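Side-chain contacts in HTH-type transcriptional repressor Rv2887 (Mycobacterium tuberculosis, PDB 5HSM), which represses transcription of a methyltransferase gene and several others by binding promoter DNA as a homodimer, and also binds salicylate and para-aminosalicylic acid: residues A[57-60]-A[61-65]; A[85-88]-A[89-92]; A[140-143]-A[144-148]; A[131-134]-A[135-139]; A[93-97]-A[98-102]. One frame throughout, in Å; residues are numbered along the deposited sequence.

Contact 1: residues A[57-60]-A[61-65]; sequences PEFV and CLRML
The phenyl ring of Phe-59 and the guanidinium group of Arg-63 are the flat groups here. They lie side by side one helical turn apart and point the same way, with their planes only 9° from parallel. They do not stack on each other. The touch is made by the arginine chain: CD of Arg-63 comes obliquely to the ring, 3.7 Å from CZ of Phe-59. Elsewhere, the ring packs on Ala-127 and Val-131 of helix 118-139 and on Ala-25 of the second subunit.

Both residues carry CG opposite the backbone N (chi1 171° for Phe-59), which sends the two groups off the helix together. Beyond CD the arginine leaves the ring. Its NE forms a salt bridge with Glu-128, and its NH2 forms one with Asp-27 of the second subunit. These two acids probably fix the rotation of the guanidinium group.

A second pair sits beside the first. The thioether chain of Met-64 bends at its last torsion, chi3 -66°. This brings Met-64 CE to 4.1 Å from Val-60 CG1; Met-64 CG lies 3.3 Å from Val-60 O. Regular helical bonds hold the backbone, among them Arg-63 N to Phe-59 O at 2.9 Å.

These are i to i+4 side-chain contacts along helix 56-67, a largely buried helix of the MarR fold. They place Arg-63, a salicylate-binding residue, at the dimer interface.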
loop_
_atom_site.group_PDB
_atom_site.type_symbol
_atom_site.label_atom_id
_atom_site.label_comp_id
_atom_site.label_asym_id
_atom_site.label_seq_id
_atom_site.Cartn_x
_atom_site.Cartn_y
_atom_site.Cartn_z
ATOM N N PRO A 57 5.326 6.967 -8.892
ATOM C CA PRO A 57 5.976 7.778 -7.848
ATOM C C PRO A 57 6.297 9.219 -8.283
ATOM O O PRO A 57 6.207 10.167 -7.480
ATOM C CB PRO A 57 7.266 7.003 -7.566
ATOM C CG PRO A 57 6.963 5.600 -7.978
ATOM C CD PRO A 57 6.090 5.733 -9.173
ATOM N N GLU A 58 6.664 9.389 -9.550
ATOM C CA GLU A 58 6.877 10.725 -10.099
ATOM C C GLU A 58 5.607 11.553 -10.035
ATOM O O GLU A 58 5.639 12.727 -9.645
ATOM C CB GLU A 58 7.385 10.640 -11.550
ATOM C CG GLU A 58 8.835 10.207 -11.619
ATOM C CD GLU A 58 9.273 9.756 -13.009
ATOM O OE1 GLU A 58 8.470 9.847 -13.963
ATOM O OE2 GLU A 58 10.432 9.301 -13.130
ATOM N N PHE A 59 4.483 10.949 -10.415
ATOM C CA PHE A 59 3.212 11.650 -10.311
ATOM C C PHE A 59 2.880 12.031 -8.864
ATOM O O PHE A 59 2.449 13.148 -8.597
ATOM C CB PHE A 59 2.070 10.820 -10.878
ATOM C CG PHE A 59 0.733 11.411 -10.586
ATOM C CD1 PHE A 59 0.380 12.644 -11.123
ATOM C CD2 PHE A 59 -0.155 10.770 -9.745
ATOM C CE1 PHE A 59 -0.853 13.212 -10.832
ATOM C CE2 PHE A 59 -1.386 11.325 -9.449
ATOM C CZ PHE A 59 -1.739 12.547 -9.999
ATOM N N VAL A 60 3.071 11.104 -7.936
ATOM C CA VAL A 60 2.802 11.393 -6.521
ATOM C C VAL A 60 3.630 12.601 -6.032
ATOM O O VAL A 60 3.092 13.535 -5.402
ATOM C CB VAL A 60 3.072 10.148 -5.659
ATOM C CG1 VAL A 60 3.019 10.484 -4.178
ATOM C CG2 VAL A 60 2.038 9.055 -5.987
ATOM N N CYS A 61 4.922 12.603 -6.356
ATOM C CA CYS A 61 5.792 13.737 -6.028
ATOM C C CYS A 61 5.302 15.050 -6.653
ATOM O O CYS A 61 5.157 16.070 -5.972
ATOM C CB CYS A 61 7.226 13.455 -6.484
ATOM S SG CYS A 61 8.394 14.812 -6.212
ATOM N N LEU A 62 5.070 15.016 -7.964
ATOM C CA LEU A 62 4.510 16.150 -8.701
ATOM C C LEU A 62 3.249 16.733 -8.041
ATOM O O LEU A 62 3.126 17.948 -7.855
ATOM C CB LEU A 62 4.203 15.700 -10.136
ATOM C CG LEU A 62 3.995 16.719 -11.253
ATOM C CD1 LEU A 62 5.251 17.549 -11.460
ATOM C CD2 LEU A 62 3.624 15.990 -12.535
ATOM N N ARG A 63 2.315 15.862 -7.677
ATOM C CA ARG A 63 1.063 16.295 -7.083
ATOM C C ARG A 63 1.296 16.932 -5.708
ATOM O O ARG A 63 0.702 17.976 -5.374
ATOM C CB ARG A 63 0.093 15.112 -6.975
ATOM C CG ARG A 63 -1.249 15.490 -6.398
ATOM C CD ARG A 63 -2.357 14.645 -6.976
ATOM N NE ARG A 63 -3.673 15.120 -6.561
ATOM C CZ ARG A 63 -4.291 16.178 -7.087
ATOM N NH1 ARG A 63 -3.716 16.889 -8.052
ATOM N NH2 ARG A 63 -5.492 16.528 -6.645
ATOM N N MET A 64 2.177 16.315 -4.924
ATOM C CA MET A 64 2.512 16.851 -3.603
ATOM C C MET A 64 3.109 18.257 -3.704
ATOM O O MET A 64 2.766 19.158 -2.928
ATOM C CB MET A 64 3.486 15.925 -2.878
ATOM C CG MET A 64 2.848 14.668 -2.336
ATOM S SD MET A 64 3.932 13.797 -1.194
ATOM C CE MET A 64 5.251 13.280 -2.277
ATOM N N LEU A 65 4.011 18.436 -4.662
ATOM C CA LEU A 65 4.623 19.744 -4.888
ATOM C C LEU A 65 3.669 20.779 -5.491
ATOM O O LEU A 65 3.830 21.986 -5.270
ATOM C CB LEU A 65 5.851 19.595 -5.783
ATOM C CG LEU A 65 7.098 19.119 -5.045
ATOM C CD1 LEU A 65 8.245 18.925 -6.025
ATOM C CD2 LEU A 65 7.476 20.138 -3.982
#

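Contact 2: residues A[85-88]-A[89-92]; sequences QAMN and TVLR
Leu-91 lies one turn beyond Met-87, and CB, CG and CD1 of its side chain meet that residue. Leu-91 CB stands 3.4 Å from Met-87 O, the carbonyl that also accepts its backbone N-H. CG lies at the same distance from this oxygen. Leu-91 CD1 then reaches the methionine chain, 4.2 Å from Met-87 CG. The two chains meet at a slant. CD2 turns to Cys-61 of helix 56-67.

Met-87 bends at chi2 (55°) and again at chi3. The fold brings Met-87 SD within 4.3 Å of Val-90 CB. Its outer contacts include Leu-76 and Ala-77 of helix 73-79.

The other side of the helix is polar. Gln-85 O takes two bonds from one residue: Thr-89 N at 3.0 Å and Thr-89 OG1 at 3.2 Å. They arrive from opposite faces of the carbonyl plane. The hydroxyl can fold back because OG1 sits beside its own backbone N (chi1 -63°). At the border with helix 73-79, Asn-88 OD1 is hydrogen-bonded to Ser-73 OG.

The pattern is that of an amphipathic helix in a winged helix-turn-helix domain. Helix 84-96 follows helix 73-79 in the order expected of the recognition helix, with Met-87 and Leu-91 on its buried side.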
loop_
_atom_site.group_PDB
_atom_site.type_symbol
_atom_site.label_atom_id
_atom_site.label_comp_id
_atom_site.label_asym_id
_atom_site.label_seq_id
_atom_site.Cartn_x
_atom_site.Cartn_y
_atom_site.Cartn_z
ATOM N N GLN A 85 16.272 8.690 -0.441
ATOM C CA GLN A 85 17.050 8.385 -1.638
ATOM C C GLN A 85 16.143 8.188 -2.854
ATOM O O GLN A 85 16.416 8.710 -3.947
ATOM C CB GLN A 85 17.914 7.140 -1.408
ATOM C CG GLN A 85 18.998 7.309 -0.340
ATOM C CD GLN A 85 18.490 7.089 1.083
ATOM O OE1 GLN A 85 17.312 6.802 1.301
ATOM N NE2 GLN A 85 19.385 7.226 2.058
ATOM N N ALA A 86 15.062 7.438 -2.655
ATOM C CA ALA A 86 14.097 7.177 -3.714
ATOM C C ALA A 86 13.414 8.476 -4.143
ATOM O O ALA A 86 13.162 8.700 -5.337
ATOM C CB ALA A 86 13.072 6.164 -3.259
ATOM N N MET A 87 13.117 9.335 -3.171
ATOM C CA MET A 87 12.498 10.613 -3.501
ATOM C C MET A 87 13.480 11.491 -4.263
ATOM O O MET A 87 13.089 12.181 -5.196
ATOM C CB MET A 87 12.003 11.337 -2.250
ATOM C CG MET A 87 11.235 12.613 -2.566
ATOM S SD MET A 87 9.863 12.300 -3.692
ATOM C CE MET A 87 8.782 11.336 -2.637
ATOM N N ASN A 88 14.750 11.473 -3.859
ATOM C CA ASN A 88 15.782 12.216 -4.577
ATOM C C ASN A 88 15.843 11.782 -6.030
ATOM O O ASN A 88 15.951 12.617 -6.929
ATOM C CB ASN A 88 17.156 12.034 -3.928
ATOM C CG ASN A 88 17.288 12.782 -2.615
ATOM O OD1 ASN A 88 16.608 13.779 -2.384
ATOM N ND2 ASN A 88 18.182 12.310 -1.751
ATOM N N THR A 89 15.776 10.471 -6.257
ATOM C CA THR A 89 15.748 9.944 -7.619
ATOM C C THR A 89 14.533 10.446 -8.410
ATOM O O THR A 89 14.662 10.889 -9.557
ATOM C CB THR A 89 15.746 8.412 -7.614
ATOM O OG1 THR A 89 16.964 7.943 -7.018
ATOM C CG2 THR A 89 15.629 7.867 -9.035
ATOM N N VAL A 90 13.360 10.370 -7.789
ATOM C CA VAL A 90 12.134 10.840 -8.419
ATOM C C VAL A 90 12.256 12.315 -8.801
ATOM O O VAL A 90 11.914 12.725 -9.920
ATOM C CB VAL A 90 10.917 10.632 -7.483
ATOM C CG1 VAL A 90 9.729 11.415 -7.980
ATOM C CG2 VAL A 90 10.576 9.147 -7.384
ATOM N N LEU A 91 12.765 13.108 -7.865
ATOM C CA LEU A 91 12.976 14.522 -8.084
ATOM C C LEU A 91 13.973 14.796 -9.210
ATOM O O LEU A 91 13.791 15.722 -9.985
ATOM C CB LEU A 91 13.460 15.182 -6.793
ATOM C CG LEU A 91 12.368 15.438 -5.756
ATOM C CD1 LEU A 91 13.004 15.903 -4.462
ATOM C CD2 LEU A 91 11.398 16.489 -6.282
ATOM N N ARG A 92 15.030 13.998 -9.289
ATOM C CA ARG A 92 16.009 14.151 -10.364
ATOM C C ARG A 92 15.350 13.891 -11.713
ATOM O O ARG A 92 15.506 14.675 -12.652
ATOM C CB ARG A 92 17.203 13.212 -10.159
ATOM C CG ARG A 92 18.254 13.284 -11.261
ATOM C CD ARG A 92 18.801 14.700 -11.420
ATOM N NE ARG A 92 19.835 14.784 -12.450
ATOM C CZ ARG A 92 20.254 15.921 -12.997
ATOM N NH1 ARG A 92 19.725 17.079 -12.617
ATOM N NH2 ARG A 92 21.199 15.901 -13.926
#

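Contact 3: residues A[140-143]-A[144-148]; sequences ARLT and APQQR. With SO4 (sulfate ion), chain B.
Thr-143 and Gln-146 grip each other in a capping box at the start of helix 144-157. Gln-146 N gives a bond to Thr-143 OG1 at 3.2 Å. In return, Thr-143 N gives one to Gln-146 OE1 at 3.0 Å, tilted from the side-chain carbonyl plane. OG1 of Thr-143 lies between its own N and carbonyl carbon (chi1 76°), facing the first turn. Packing is close: Gln-146 CG lies 3.2 Å from Thr-143 OG1.

Gln-147 adds a third tie. Its extended chain carries NE2 to Leu-142 O at 2.8 Å. The bond is straight (174°) and in the glutamine's amide plane, but arrives 37° above the carbonyl plane of Leu-142. Leu-142 CB packs 3.8 Å from Gln-147 CG, and its side chain also meets Leu-157 of the second subunit.

Arg-148 belongs to the looser, exposed side. It binds a sulfate, probably from the crystallisation liquor, through NE to O1 and NH2 to O2, both at 2.8 Å. The anion sits at the guanidinium edge, and Arg-152 also binds it.

The chemistry implies a helix start where the Thr-143 side chain caps Gln-146 N and the Gln-146 side chain takes Thr-143 N, beside a surface spot that can accept an anion.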
loop_
_atom_site.group_PDB
_atom_site.type_symbol
_atom_site.label_atom_id
_atom_site.label_comp_id
_atom_site.label_asym_id
_atom_site.label_seq_id
_atom_site.Cartn_x
_atom_site.Cartn_y
_atom_site.Cartn_z
ATOM N N ALA A 140 -16.116 1.397 -14.038
ATOM C CA ALA A 140 -17.130 1.132 -15.060
ATOM C C ALA A 140 -17.240 -0.348 -15.454
ATOM O O ALA A 140 -18.077 -0.709 -16.284
ATOM C CB ALA A 140 -16.859 1.975 -16.294
ATOM N N ARG A 141 -16.403 -1.194 -14.861
ATOM C CA ARG A 141 -16.554 -2.644 -14.982
ATOM C C ARG A 141 -17.871 -3.083 -14.352
ATOM O O ARG A 141 -18.399 -4.141 -14.666
ATOM C CB ARG A 141 -15.395 -3.376 -14.308
ATOM C CG ARG A 141 -14.050 -3.256 -15.008
ATOM C CD ARG A 141 -12.981 -3.974 -14.187
ATOM N NE ARG A 141 -11.712 -4.055 -14.905
ATOM C CZ ARG A 141 -10.731 -4.897 -14.596
ATOM N NH1 ARG A 141 -10.879 -5.746 -13.591
ATOM N NH2 ARG A 141 -9.611 -4.910 -15.307
ATOM N N LEU A 142 -18.384 -2.268 -13.437
ATOM C CA LEU A 142 -19.669 -2.528 -12.814
ATOM C C LEU A 142 -20.758 -1.700 -13.486
ATOM O O LEU A 142 -20.491 -0.609 -13.991
ATOM C CB LEU A 142 -19.615 -2.193 -11.317
ATOM C CG LEU A 142 -18.603 -2.886 -10.404
ATOM C CD1 LEU A 142 -18.680 -2.298 -8.995
ATOM C CD2 LEU A 142 -18.884 -4.384 -10.358
ATOM N N THR A 143 -21.988 -2.200 -13.470
ATOM C CA THR A 143 -23.130 -1.419 -13.945
ATOM C C THR A 143 -23.319 -0.196 -13.048
ATOM O O THR A 143 -22.838 -0.186 -11.919
ATOM C CB THR A 143 -24.417 -2.251 -13.950
ATOM O OG1 THR A 143 -24.898 -2.382 -12.607
ATOM C CG2 THR A 143 -24.159 -3.635 -14.517
ATOM N N ALA A 144 -24.016 0.829 -13.532
ATOM C CA ALA A 144 -24.249 2.037 -12.723
ATOM C C ALA A 144 -24.883 1.765 -11.334
ATOM O O ALA A 144 -24.376 2.271 -10.312
ATOM C CB ALA A 144 -25.100 3.036 -13.506
ATOM N N PRO A 145 -25.979 0.970 -11.279
ATOM C CA PRO A 145 -26.527 0.669 -9.946
ATOM C C PRO A 145 -25.530 -0.076 -9.070
ATOM O O PRO A 145 -25.451 0.177 -7.855
ATOM C CB PRO A 145 -27.741 -0.218 -10.249
ATOM C CG PRO A 145 -28.098 0.085 -11.656
ATOM C CD PRO A 145 -26.806 0.380 -12.347
ATOM N N GLN A 146 -24.788 -0.996 -9.676
ATOM C CA GLN A 146 -23.767 -1.734 -8.947
ATOM C C GLN A 146 -22.704 -0.783 -8.407
ATOM O O GLN A 146 -22.224 -0.955 -7.292
ATOM C CB GLN A 146 -23.111 -2.792 -9.832
ATOM C CG GLN A 146 -23.943 -4.054 -10.008
ATOM C CD GLN A 146 -23.321 -4.990 -11.012
ATOM O OE1 GLN A 146 -22.446 -4.595 -11.784
ATOM N NE2 GLN A 146 -23.776 -6.241 -11.018
ATOM N N GLN A 147 -22.323 0.208 -9.203
ATOM C CA GLN A 147 -21.350 1.209 -8.755
ATOM C C GLN A 147 -21.851 1.983 -7.546
ATOM O O GLN A 147 -21.089 2.232 -6.603
ATOM C CB GLN A 147 -21.022 2.191 -9.874
ATOM C CG GLN A 147 -20.289 1.579 -11.049
ATOM C CD GLN A 147 -20.086 2.585 -12.165
ATOM O OE1 GLN A 147 -19.881 3.771 -11.907
ATOM N NE2 GLN A 147 -20.169 2.121 -13.411
ATOM N N ARG A 148 -23.122 2.378 -7.569
ATOM C CA ARG A 148 -23.659 3.119 -6.422
ATOM C C ARG A 148 -23.657 2.228 -5.173
ATOM O O ARG A 148 -23.209 2.632 -4.081
ATOM C CB ARG A 148 -25.069 3.637 -6.716
ATOM C CG ARG A 148 -25.135 4.643 -7.867
ATOM C CD ARG A 148 -26.521 5.300 -7.980
ATOM N NE ARG A 148 -27.595 4.337 -8.235
ATOM C CZ ARG A 148 -28.021 3.980 -9.446
ATOM N NH1 ARG A 148 -27.471 4.502 -10.537
ATOM N NH2 ARG A 148 -29.004 3.095 -9.571
HETATM S S SO4 B . -29.777 2.902 -5.833
HETATM O O1 SO4 B . -28.335 3.130 -5.856
HETATM O O2 SO4 B . -30.233 2.511 -7.164
HETATM O O3 SO4 B . -30.094 1.835 -4.885
HETATM O O4 SO4 B . -30.445 4.139 -5.431
#

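Contact 4: residues A[131-134]-A[135-139]; sequences VRAA and DARVL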
loop_
_atom_site.group_PDB
_atom_site.type_symbol
_atom_site.label_atom_id
_atom_site.label_comp_id
_atom_site.label_asym_id
_atom_site.label_seq_id
_atom_site.Cartn_x
_atom_site.Cartn_y
_atom_site.Cartn_z
ATOM N N VAL A 131 -5.445 10.344 -14.312
ATOM C CA VAL A 131 -5.620 9.403 -13.198
ATOM C C VAL A 131 -7.105 9.278 -12.805
ATOM O O VAL A 131 -7.605 8.171 -12.569
ATOM C CB VAL A 131 -4.767 9.825 -11.994
ATOM C CG1 VAL A 131 -5.098 8.991 -10.764
ATOM C CG2 VAL A 131 -3.281 9.693 -12.338
ATOM N N ARG A 132 -7.823 10.402 -12.761
ATOM C CA ARG A 132 -9.263 10.335 -12.482
ATOM C C ARG A 132 -9.991 9.506 -13.547
ATOM O O ARG A 132 -10.927 8.737 -13.237
ATOM C CB ARG A 132 -9.870 11.737 -12.404
ATOM C CG ARG A 132 -9.237 12.601 -11.318
ATOM C CD ARG A 132 -10.059 13.866 -11.040
ATOM N NE ARG A 132 -11.216 13.564 -10.200
ATOM C CZ ARG A 132 -11.160 13.419 -8.876
ATOM N NH1 ARG A 132 -10.006 13.546 -8.236
ATOM N NH2 ARG A 132 -12.259 13.139 -8.188
ATOM N N ALA A 133 -9.546 9.651 -14.799
ATOM C CA ALA A 133 -10.146 8.875 -15.876
ATOM C C ALA A 133 -9.849 7.376 -15.695
ATOM O O ALA A 133 -10.733 6.537 -15.914
ATOM C CB ALA A 133 -9.653 9.359 -17.240
ATOM N N ALA A 134 -8.620 7.041 -15.304
ATOM C CA ALA A 134 -8.266 5.623 -15.029
ATOM C C ALA A 134 -9.165 5.017 -13.961
ATOM O O ALA A 134 -9.649 3.866 -14.074
ATOM C CB ALA A 134 -6.815 5.511 -14.595
ATOM N N ASP A 135 -9.378 5.799 -12.906
ATOM C CA ASP A 135 -10.253 5.383 -11.813
ATOM C C ASP A 135 -11.645 5.040 -12.327
ATOM O O ASP A 135 -12.221 3.980 -11.997
ATOM C CB ASP A 135 -10.341 6.496 -10.773
ATOM C CG ASP A 135 -10.966 6.029 -9.459
ATOM O OD1 ASP A 135 -10.223 5.487 -8.627
ATOM O OD2 ASP A 135 -12.186 6.232 -9.251
ATOM N N ALA A 136 -12.185 5.943 -13.144
ATOM C CA ALA A 136 -13.508 5.720 -13.721
ATOM C C ALA A 136 -13.547 4.479 -14.613
ATOM O O ALA A 136 -14.553 3.763 -14.651
ATOM C CB ALA A 136 -13.959 6.955 -14.520
ATOM N N ARG A 137 -12.468 4.238 -15.355
ATOM C CA ARG A 137 -12.417 3.064 -16.225
ATOM C C ARG A 137 -12.502 1.773 -15.425
ATOM O O ARG A 137 -13.149 0.810 -15.858
ATOM C CB ARG A 137 -11.144 3.054 -17.070
ATOM C CG ARG A 137 -11.194 4.023 -18.245
ATOM C CD ARG A 137 -10.105 3.713 -19.247
ATOM N NE ARG A 137 -8.751 3.902 -18.719
ATOM C CZ ARG A 137 -8.131 5.076 -18.666
ATOM N NH1 ARG A 137 -8.750 6.187 -19.061
ATOM N NH2 ARG A 137 -6.890 5.145 -18.212
ATOM N N VAL A 138 -11.835 1.731 -14.278
ATOM C CA VAL A 138 -11.963 0.520 -13.449
ATOM C C VAL A 138 -13.363 0.384 -12.844
ATOM O O VAL A 138 -13.987 -0.689 -12.914
ATOM C CB VAL A 138 -10.910 0.481 -12.333
ATOM C CG1 VAL A 138 -11.172 -0.693 -11.404
ATOM C CG2 VAL A 138 -9.520 0.366 -12.955
ATOM N N LEU A 139 -13.877 1.474 -12.279
ATOM C CA LEU A 139 -15.240 1.453 -11.744
ATOM C C LEU A 139 -16.297 1.021 -12.775
ATOM O O LEU A 139 -17.266 0.357 -12.429
ATOM C CB LEU A 139 -15.604 2.829 -11.202
ATOM C CG LEU A 139 -15.604 3.029 -9.696
ATOM C CD1 LEU A 139 -16.098 4.429 -9.421
ATOM C CD2 LEU A 139 -16.477 1.987 -8.994
#
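Arg-137 folds back over the preceding turn of its own helix and lays one face of its guanidinium group on the backbone of Ala-133 and Ala-134. CG starts beside the backbone N (chi1 -77°). The chain runs on extended and then turns sharply at chi3, -64°. That turn swings the flat group back along the helix. Arg-137 NH2 comes to 3.5 Å from Ala-134 CA and 3.6 Å from Ala-134 CB. Arg-137 NH1 stands 3.8 Å from Ala-133 CB. The two alanines have short side chains, and the group lies close to the main chain there. NE is held by a salt bridge to Glu-44, which probably steadies the folded shape.

Asp-135 takes the other course. Its CG is opposite the backbone N (chi1 -167°), and the carboxylate leads away from the preceding turn. Only Asp-135 CB stays near it, 3.4 Å from Arg-132 O. The carboxylate is buried and gripped by the second subunit: OD1 accepts from Gly-31 N and OD2 from Leu-30 N of that chain. Asp-135 is a salicylate-binding residue.

Val-138 sets CG2 3.7 Å from Ala-134 O. The carbonyl also receives Val-138 N at 3.1 Å, one of the regular bonds of this helix.

The segments form the last turns of helix 118-139. Val-131, Ala-134 and Arg-137 face helix 29-49 of the same chain, and Val-138 and Leu-139 pack on Leu-30 of the second subunit, so this part of the helix lies between helix 29-49 of its own chain and the second subunit.

Contact 5: residues A[93-97]-A[98-102]; sequences KLEDA and GAVAR
Leu-94 and Val-100 meet through their aliphatic carbons, and this is the main apolar touch. CG2 of Val-100 lies 3.6 Å from Leu-94 CB and also approaches CD1. The other valine branch goes to a different neighbour: CG1 sits 3.7 Å from Glu-95 CG. With chi1 at 161°, CG1 lies opposite the valine's own backbone N and CG2 beside it. The two methyls are thus divided between two successive residues of the helix. Val-100 also packs on Leu-65 of helix 56-67.

The hydrogen bonds between the two segments all run from backbone to backbone. Leu-94 O accepts Ala-99 N at 3.0 Å, close to the line of the carbonyl. Leu-94 O also accepts Val-100 N at 3.3 Å, from 66° above the carbonyl plane. Gly-98 N binds Glu-95 O at 2.8 Å. The positive phi of Gly-98 (73°) and the bonds made by Ala-99 N and Gly-98 N make this a Schellman motif. It ends helix 84-96 and turns the chain towards the wing of the winged helix-turn-helix domain. Past the turn, Ala-99 pairs by backbone bonds with Thr-117, and Ala-101 with Thr-115.

A weaker polar contact is Glu-95 CA to Val-100 O, 3.4 Å, a C-H...O approach.

The charged groups stand further apart. Glu-95 OE1 is 4.9 Å from Arg-102 NE, and the arginine is poorly ordered. Glu-95 and Asp-96 each have a long, weak ion pair with Arg-92.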
loop_
_atom_site.group_PDB
_atom_site.type_symbol
_atom_site.label_atom_id
_atom_site.label_comp_id
_atom_site.label_asym_id
_atom_site.label_seq_id
_atom_site.Cartn_x
_atom_site.Cartn_y
_atom_site.Cartn_z
ATOM N N LYS A 93 14.600 12.796 -11.814
ATOM C CA LYS A 93 13.925 12.501 -13.075
ATOM C C LYS A 93 12.914 13.591 -13.454
ATOM O O LYS A 93 12.770 13.922 -14.634
ATOM C CB LYS A 93 13.244 11.136 -13.014
ATOM C CG LYS A 93 14.226 9.983 -13.132
ATOM C CD LYS A 93 13.618 8.670 -12.677
ATOM C CE LYS A 93 14.695 7.606 -12.502
ATOM N NZ LYS A 93 15.949 7.952 -13.230
ATOM N N LEU A 94 12.235 14.166 -12.463
ATOM C CA LEU A 94 11.304 15.258 -12.751
ATOM C C LEU A 94 12.027 16.537 -13.180
ATOM O O LEU A 94 11.523 17.278 -14.030
ATOM C CB LEU A 94 10.412 15.538 -11.543
ATOM C CG LEU A 94 9.315 14.501 -11.285
ATOM C CD1 LEU A 94 8.607 14.777 -9.965
ATOM C CD2 LEU A 94 8.319 14.520 -12.416
ATOM N N GLU A 95 13.198 16.798 -12.603
ATOM C CA GLU A 95 14.005 17.936 -13.036
ATOM C C GLU A 95 14.412 17.724 -14.487
ATOM O O GLU A 95 14.330 18.638 -15.312
ATOM C CB GLU A 95 15.250 18.111 -12.163
ATOM C CG GLU A 95 14.969 18.507 -10.723
ATOM C CD GLU A 95 16.174 18.298 -9.823
ATOM O OE1 GLU A 95 17.279 18.072 -10.361
ATOM O OE2 GLU A 95 16.013 18.349 -8.582
ATOM N N ASP A 96 14.836 16.502 -14.792
ATOM C CA ASP A 96 15.246 16.141 -16.147
ATOM C C ASP A 96 14.165 16.421 -17.183
ATOM O O ASP A 96 14.467 16.745 -18.340
ATOM C CB ASP A 96 15.633 14.657 -16.224
ATOM C CG ASP A 96 16.919 14.347 -15.496
ATOM O OD1 ASP A 96 17.603 15.300 -15.075
ATOM O OD2 ASP A 96 17.273 13.149 -15.393
ATOM N N ALA A 97 12.911 16.259 -16.777
ATOM C CA ALA A 97 11.782 16.471 -17.673
ATOM C C ALA A 97 11.329 17.931 -17.679
ATOM O O ALA A 97 10.367 18.281 -18.360
ATOM C CB ALA A 97 10.625 15.559 -17.287
ATOM N N GLY A 98 12.025 18.774 -16.920
ATOM C CA GLY A 98 11.720 20.197 -16.864
ATOM C C GLY A 98 10.449 20.523 -16.099
ATOM O O GLY A 98 9.889 21.622 -16.222
ATOM N N ALA A 99 10.003 19.570 -15.284
ATOM C CA ALA A 99 8.773 19.718 -14.510
ATOM C C ALA A 99 9.050 20.271 -13.114
ATOM O O ALA A 99 8.222 20.979 -12.534
ATOM C CB ALA A 99 8.057 18.380 -14.415
ATOM N N VAL A 100 10.211 19.918 -12.574
ATOM C CA VAL A 100 10.648 20.407 -11.277
ATOM C C VAL A 100 11.836 21.336 -11.477
ATOM O O VAL A 100 12.766 21.005 -12.219
ATOM C CB VAL A 100 11.009 19.234 -10.333
ATOM C CG1 VAL A 100 11.881 19.699 -9.174
ATOM C CG2 VAL A 100 9.736 18.568 -9.814
ATOM N N ALA A 101 11.806 22.502 -10.830
ATOM C CA ALA A 101 12.827 23.524 -11.065
ATOM C C ALA A 101 14.193 23.097 -10.525
ATOM O O ALA A 101 14.275 22.299 -9.593
ATOM C CB ALA A 101 12.395 24.857 -10.447
ATOM N N ARG A 102 15.261 23.623 -11.120
ATOM C CA ARG A 102 16.621 23.249 -10.733
ATOM C C ARG A 102 16.950 23.761 -9.330
ATOM O O ARG A 102 16.783 24.933 -9.037
ATOM C CB ARG A 102 17.623 23.771 -11.764
ATOM C CG ARG A 102 17.480 23.111 -13.115
ATOM C CD ARG A 102 17.863 21.648 -13.008
ATOM N NE ARG A 102 17.749 20.983 -14.296
ATOM C CZ ARG A 102 18.707 20.985 -15.216
ATOM N NH1 ARG A 102 19.856 21.609 -14.982
ATOM N NH2 ARG A 102 18.514 20.360 -16.368
#

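Overall arrangement
Contacts 2 and 5 follow each other on helix 84-96, and both pack against contact 1. Cys-61 SG of contact 1 lies 3.4 Å from Leu-91 CD2 of contact 2 and 3.8 Å from Leu-94 CD1 of contact 5. On its other side contact 1 meets contact 4, with Phe-59 CE2 3.8 Å from Val-131 CG2. These two contacts hold the salicylate-binding residues Arg-63 and Asp-135, and their centres are about 18 Å apart. Contact 3 continues the chain from contact 4, about 13 Å away between centres. Contacts 1, 3 and 4 touch the second subunit. Contacts 2 and 3 lie on opposite sides of the chain's centre, about 38 Å apart between centres.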